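PDB 2ZQ5: sulfotransferase from Mycobacterium tuberculosis, which probably transfers a sulfonate group from the donor PAPS to an acceptor molecule, as other members of the sulfotransferase family do. Local coordinates for residues K91-V96 and P247-V252; L111-A116 and R344-T349. All blocks are in the same frame, centred on the assembly; numbering follows the deposited sequence.

Interaction 1: K91-V96 and P247-V252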
loop_
_atom_site.group_PDB
_atom_site.type_symbol
_atom_site.label_atom_id
_atom_site.label_comp_id
_atom_site.label_asym_id
_atom_site.label_seq_id
_atom_site.Cartn_x
_atom_site.Cartn_y
_atom_site.Cartn_z
ATOM N N LYS A 91 -4.587 -19.423 3.454
ATOM C CA LYS A 91 -4.231 -20.347 2.383
ATOM C C LYS A 91 -4.203 -19.751 0.984
ATOM O O LYS A 91 -5.173 -19.144 0.528
ATOM C CB LYS A 91 -5.174 -21.557 2.396
ATOM C CG LYS A 91 -5.091 -22.394 3.666
ATOM C CD LYS A 91 -3.680 -22.930 3.875
ATOM C CE LYS A 91 -3.571 -23.739 5.159
ATOM N NZ LYS A 91 -2.184 -24.243 5.375
ATOM N N ARG A 92 -3.073 -19.954 0.312
ATOM C CA ARG A 92 -2.850 -19.482 -1.051
ATOM C C ARG A 92 -3.438 -18.105 -1.357
ATOM O O ARG A 92 -4.295 -17.957 -2.235
ATOM C CB ARG A 92 -3.383 -20.514 -2.053
ATOM C CG ARG A 92 -2.759 -21.902 -1.901
ATOM C CD ARG A 92 -3.236 -22.838 -3.004
ATOM N NE ARG A 92 -2.563 -22.586 -4.278
ATOM C CZ ARG A 92 -3.092 -22.860 -5.466
ATOM N NH1 ARG A 92 -4.305 -23.386 -5.546
ATOM N NH2 ARG A 92 -2.406 -22.619 -6.574
ATOM N N PRO A 93 -2.987 -17.077 -0.624
ATOM C CA PRO A 93 -3.479 -15.713 -0.842
ATOM C C PRO A 93 -2.953 -15.180 -2.169
ATOM O O PRO A 93 -1.904 -15.621 -2.647
ATOM C CB PRO A 93 -2.903 -14.947 0.347
ATOM C CG PRO A 93 -1.594 -15.672 0.602
ATOM C CD PRO A 93 -2.030 -17.120 0.496
ATOM N N ILE A 94 -3.686 -14.247 -2.765
ATOM C CA ILE A 94 -3.271 -13.633 -4.020
ATOM C C ILE A 94 -2.727 -12.238 -3.736
ATOM O O ILE A 94 -3.365 -11.442 -3.039
ATOM C CB ILE A 94 -4.445 -13.505 -5.013
ATOM C CG1 ILE A 94 -4.920 -14.897 -5.436
ATOM C CG2 ILE A 94 -4.014 -12.693 -6.232
ATOM C CD1 ILE A 94 -6.133 -14.882 -6.344
ATOM N N PHE A 95 -1.540 -11.962 -4.267
ATOM C CA PHE A 95 -0.893 -10.665 -4.110
ATOM C C PHE A 95 -0.719 -10.009 -5.470
ATOM O O PHE A 95 -0.103 -10.584 -6.371
ATOM C CB PHE A 95 0.483 -10.831 -3.465
ATOM C CG PHE A 95 0.437 -11.076 -1.985
ATOM C CD1 PHE A 95 0.600 -10.024 -1.091
ATOM C CD2 PHE A 95 0.236 -12.358 -1.480
ATOM C CE1 PHE A 95 0.562 -10.243 0.288
ATOM C CE2 PHE A 95 0.197 -12.586 -0.102
ATOM C CZ PHE A 95 0.361 -11.528 0.780
ATOM N N VAL A 96 -1.277 -8.814 -5.622
ATOM C CA VAL A 96 -1.150 -8.065 -6.860
ATOM C C VAL A 96 -0.128 -6.962 -6.625
ATOM O O VAL A 96 -0.127 -6.318 -5.576
ATOM C CB VAL A 96 -2.486 -7.400 -7.270
ATOM C CG1 VAL A 96 -2.291 -6.561 -8.533
ATOM C CG2 VAL A 96 -3.550 -8.460 -7.499
ATOM N N PRO A 247 4.382 -18.752 2.109
ATOM C CA PRO A 247 5.050 -19.691 1.199
ATOM C C PRO A 247 4.263 -20.145 -0.028
ATOM O O PRO A 247 4.849 -20.424 -1.077
ATOM C CB PRO A 247 5.407 -20.861 2.116
ATOM C CG PRO A 247 5.590 -20.203 3.450
ATOM C CD PRO A 247 4.429 -19.245 3.497
ATOM N N ASP A 248 2.944 -20.219 0.111
ATOM C CA ASP A 248 2.069 -20.660 -0.972
ATOM C C ASP A 248 1.378 -19.513 -1.708
ATOM O O ASP A 248 0.372 -19.723 -2.385
ATOM C CB ASP A 248 1.005 -21.602 -0.406
ATOM C CG ASP A 248 0.139 -20.933 0.653
ATOM O OD1 ASP A 248 0.441 -19.778 1.032
ATOM O OD2 ASP A 248 -0.838 -21.563 1.115
ATOM N N ALA A 249 1.922 -18.306 -1.590
ATOM C CA ALA A 249 1.322 -17.143 -2.236
ATOM C C ALA A 249 1.244 -17.225 -3.755
ATOM O O ALA A 249 2.083 -17.850 -4.409
ATOM C CB ALA A 249 2.077 -15.878 -1.836
ATOM N N LEU A 250 0.214 -16.585 -4.301
ATOM C CA LEU A 250 -0.003 -16.510 -5.740
ATOM C C LEU A 250 0.225 -15.036 -6.047
ATOM O O LEU A 250 -0.533 -14.175 -5.600
ATOM C CB LEU A 250 -1.435 -16.926 -6.083
ATOM C CG LEU A 250 -1.831 -18.313 -5.569
ATOM C CD1 LEU A 250 -3.285 -18.588 -5.914
ATOM C CD2 LEU A 250 -0.920 -19.372 -6.184
ATOM N N VAL A 251 1.277 -14.746 -6.803
ATOM C CA VAL A 251 1.639 -13.369 -7.109
ATOM C C VAL A 251 1.382 -12.977 -8.558
ATOM O O VAL A 251 1.817 -13.664 -9.481
ATOM C CB VAL A 251 3.128 -13.140 -6.787
ATOM C CG1 VAL A 251 3.485 -11.678 -6.972
ATOM C CG2 VAL A 251 3.425 -13.587 -5.362
ATOM N N VAL A 252 0.677 -11.863 -8.740
ATOM C CA VAL A 252 0.357 -11.342 -10.065
ATOM C C VAL A 252 0.996 -9.969 -10.229
ATOM O O VAL A 252 0.746 -9.064 -9.434
ATOM C CB VAL A 252 -1.170 -11.178 -10.265
ATOM C CG1 VAL A 252 -1.458 -10.653 -11.664
ATOM C CG2 VAL A 252 -1.872 -12.503 -10.035
HETATM O O HOH W 1 -0.887 -21.643 3.823
HETATM O O HOH W 2 0.326 -21.954 -4.158
#

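Interaction 2: L111-A116 and R344-T349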
loop_
_atom_site.group_PDB
_atom_site.type_symbol
_atom_site.label_atom_id
_atom_site.label_comp_id
_atom_site.label_asym_id
_atom_site.label_seq_id
_atom_site.Cartn_x
_atom_site.Cartn_y
_atom_site.Cartn_z
ATOM N N LEU A 111 -10.315 -9.213 -8.729
ATOM C CA LEU A 111 -10.021 -10.401 -7.937
ATOM C C LEU A 111 -10.684 -10.335 -6.562
ATOM O O LEU A 111 -11.082 -11.358 -6.008
ATOM C CB LEU A 111 -8.504 -10.567 -7.787
ATOM C CG LEU A 111 -7.734 -10.710 -9.105
ATOM C CD1 LEU A 111 -6.240 -10.775 -8.827
ATOM C CD2 LEU A 111 -8.193 -11.960 -9.843
ATOM N N GLY A 112 -10.810 -9.128 -6.019
ATOM C CA GLY A 112 -11.429 -8.977 -4.713
ATOM C C GLY A 112 -12.945 -9.036 -4.748
ATOM O O GLY A 112 -13.590 -9.064 -3.697
ATOM N N ALA A 113 -13.513 -9.061 -5.950
ATOM C CA ALA A 113 -14.963 -9.107 -6.125
ATOM C C ALA A 113 -15.526 -10.514 -5.953
ATOM O O ALA A 113 -16.719 -10.684 -5.696
ATOM C CB ALA A 113 -15.337 -8.563 -7.496
ATOM N N ASP A 114 -14.674 -11.521 -6.107
ATOM C CA ASP A 114 -15.101 -12.909 -5.954
ATOM C C ASP A 114 -15.669 -13.071 -4.544
ATOM O O ASP A 114 -14.990 -12.777 -3.565
ATOM C CB ASP A 114 -13.903 -13.842 -6.135
ATOM C CG ASP A 114 -14.298 -15.304 -6.185
ATOM O OD1 ASP A 114 -15.232 -15.701 -5.458
ATOM O OD2 ASP A 114 -13.661 -16.064 -6.944
ATOM N N PRO A 115 -16.926 -13.533 -4.424
ATOM C CA PRO A 115 -17.558 -13.724 -3.113
ATOM C C PRO A 115 -16.802 -14.693 -2.203
ATOM O O PRO A 115 -16.980 -14.679 -0.981
ATOM C CB PRO A 115 -18.947 -14.245 -3.476
ATOM C CG PRO A 115 -19.219 -13.574 -4.786
ATOM C CD PRO A 115 -17.901 -13.740 -5.509
ATOM N N ALA A 116 -15.970 -15.538 -2.808
ATOM C CA ALA A 116 -15.180 -16.519 -2.073
ATOM C C ALA A 116 -13.828 -15.934 -1.674
ATOM O O ALA A 116 -12.986 -16.622 -1.095
ATOM C CB ALA A 116 -14.981 -17.767 -2.925
ATOM N N ARG A 344 -17.993 -14.241 -11.428
ATOM C CA ARG A 344 -18.014 -13.568 -12.720
ATOM C C ARG A 344 -19.026 -12.430 -12.723
ATOM O O ARG A 344 -18.745 -11.342 -13.223
ATOM C CB ARG A 344 -18.354 -14.558 -13.838
ATOM C CG ARG A 344 -17.313 -15.645 -14.051
ATOM C CD ARG A 344 -17.660 -16.510 -15.253
ATOM N NE ARG A 344 -17.618 -15.759 -16.506
ATOM C CZ ARG A 344 -16.509 -15.270 -17.053
ATOM N NH1 ARG A 344 -15.337 -15.450 -16.462
ATOM N NH2 ARG A 344 -16.572 -14.597 -18.195
ATOM N N GLN A 345 -20.206 -12.681 -12.164
ATOM C CA GLN A 345 -21.244 -11.658 -12.114
ATOM C C GLN A 345 -20.774 -10.457 -11.300
ATOM O O GLN A 345 -20.902 -9.314 -11.739
ATOM C CB GLN A 345 -22.531 -12.223 -11.502
ATOM C CG GLN A 345 -23.666 -11.207 -11.426
ATOM C CD GLN A 345 -24.958 -11.797 -10.895
ATOM O OE1 GLN A 345 -25.531 -12.708 -11.493
ATOM N NE2 GLN A 345 -25.421 -11.280 -9.762
ATOM N N ALA A 346 -20.226 -10.722 -10.117
ATOM C CA ALA A 346 -19.737 -9.659 -9.249
ATOM C C ALA A 346 -18.646 -8.856 -9.950
ATOM O O ALA A 346 -18.537 -7.644 -9.768
ATOM C CB ALA A 346 -19.199 -10.252 -7.950
ATOM N N MET A 347 -17.844 -9.541 -10.760
ATOM C CA MET A 347 -16.760 -8.897 -11.489
ATOM C C MET A 347 -17.249 -8.036 -12.650
ATOM O O MET A 347 -16.647 -7.009 -12.958
ATOM C CB MET A 347 -15.782 -9.950 -12.009
ATOM C CG MET A 347 -14.971 -10.620 -10.916
ATOM S SD MET A 347 -13.868 -11.882 -11.556
ATOM C CE MET A 347 -13.351 -12.682 -10.035
ATOM N N THR A 348 -18.334 -8.454 -13.295
ATOM C CA THR A 348 -18.878 -7.693 -14.415
ATOM C C THR A 348 -19.459 -6.376 -13.914
ATOM O O THR A 348 -19.623 -5.426 -14.680
ATOM C CB THR A 348 -19.989 -8.474 -15.154
ATOM O OG1 THR A 348 -21.089 -8.706 -14.267
ATOM C CG2 THR A 348 -19.456 -9.807 -15.658
ATOM N N THR A 349 -19.761 -6.329 -12.620
ATOM C CA THR A 349 -20.326 -5.139 -11.993
ATOM C C THR A 349 -19.229 -4.123 -11.689
ATOM O O THR A 349 -19.510 -2.983 -11.313
ATOM C CB THR A 349 -21.046 -5.498 -10.676
ATOM O OG1 THR A 349 -22.000 -6.538 -10.921
ATOM C CG2 THR A 349 -21.772 -4.285 -10.112
#

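Interaction 1: K91-V96 and P247-V252
Asp-248 reaches across to the chain bend at Arg-92, where its OD2 accepts a nearly straight hydrogen bond from the backbone N of Arg-92 (2.9 Å). The N-H arrives from above the carboxylate plane, 61° out of it, and a water bonded to OD2 links weakly to Lys-91 NZ. With chi1 at 60°, Asp-248 holds CG between its own backbone N and carbonyl carbon, bringing the carboxylate over the start of 91-96. Arg-92 passes it with its aliphatic part, CG 3.6 Å from OD2, so the charged groups are not paired. Leu-250 CD2 touches Arg-92 NH2 at 3.6 Å, and CD1 lies over one guanidinium face. A second water, in plane at the guanidinium edge, joins Arg-92 NE to Asp-248 O; Arg-92 NH2 bonds to Phe-335 O. From here the segments pair as parallel strands, 20° apart, in the central sheet of a P-loop-type sulfotransferase fold. Backbone hydrogen bonds of 2.8 to 2.9 Å run from Leu-250 N to Pro-93 O, Phe-95 N to Leu-250 O and Val-252 N to Phe-95 O, setting Ile-94 beside Leu-250 and Phe-95 beside Val-251. Ile-94 CG1 meets Leu-250 CD1 at 4.1 Å; on the other face, Phe-95 CD2 approaches Ala-249 CB obliquely at 4.0 Å.

Interaction 2: L111-A116 and R344-T349
Ala-113 and Met-347 make the close apolar part of this contact, with Ala-113 CB 4.0 Å from Met-347 CG. Their CA atoms are 5.7 Å apart, a short separation that fits the small size of the alanine. Beside them Ala-346 CB points at the connection and approaches Ala-113 O to 3.4 Å, the shortest distance between the two segments, with Ala-113 CB at 4.2 Å from the same methyl. Met-347 places CG anti to its carbonyl carbon (chi1 -70°) and then continues extended, which carries CE along the 111-116 connection until it lies 4.1 Å from Asp-114 CB. The methionine thus touches two consecutive residues with different parts of its chain, and it also packs on Leu-325, Val-328 and Tyr-332 of helix 324-334, consistent with its burial. The carboxylate of Asp-114 is engaged away from the methionine: OD2 is hydrogen-bonded to Tyr-332 OH, and OD1 receives a hydrogen bond from Ala-116 N at 2.8 Å, on its anti side and 31° out of the carboxylate plane.

Toward solvent the fit is looser. Exposed Pro-115 reaches the helix only weakly, with CD 4.5 Å from Ala-346 CB. No hydrogen bond crosses between the segments, and only 221 Å² is buried in total, as expected for apolar packing on a small patch.

The bond from Ala-116 N to Asp-114 OD1, spanning two residues, defines an Asx turn. Here it lies in the connection from helix 104-111 to strand 117-119 of the parallel alpha/beta sulfotransferase fold, and helix 341-348 packs against that connection.

In the fold
From the N terminus, the chain passes through 91-96, makes helix 104-111 and enters the connection of 111-116. Much later, 247-252 returns beside the first strand, so interaction 1 closes a loop with 150 residues between its segments. The chain then adds strand 312-316 and helix 324-334 before 344-349 meets the early connection, closing the 227-residue loop of interaction 2. Because the four segments alternate in sequence, the two loops cross. Their centres are 18 Å apart, yet they touch directly: Leu-111 CD1 packs 3.8 Å from Val-96 CG2. Interaction 1 joins neighbouring sheet strands, whereas interaction 2 ties a late helix to the connection leading toward edge strand 117-119.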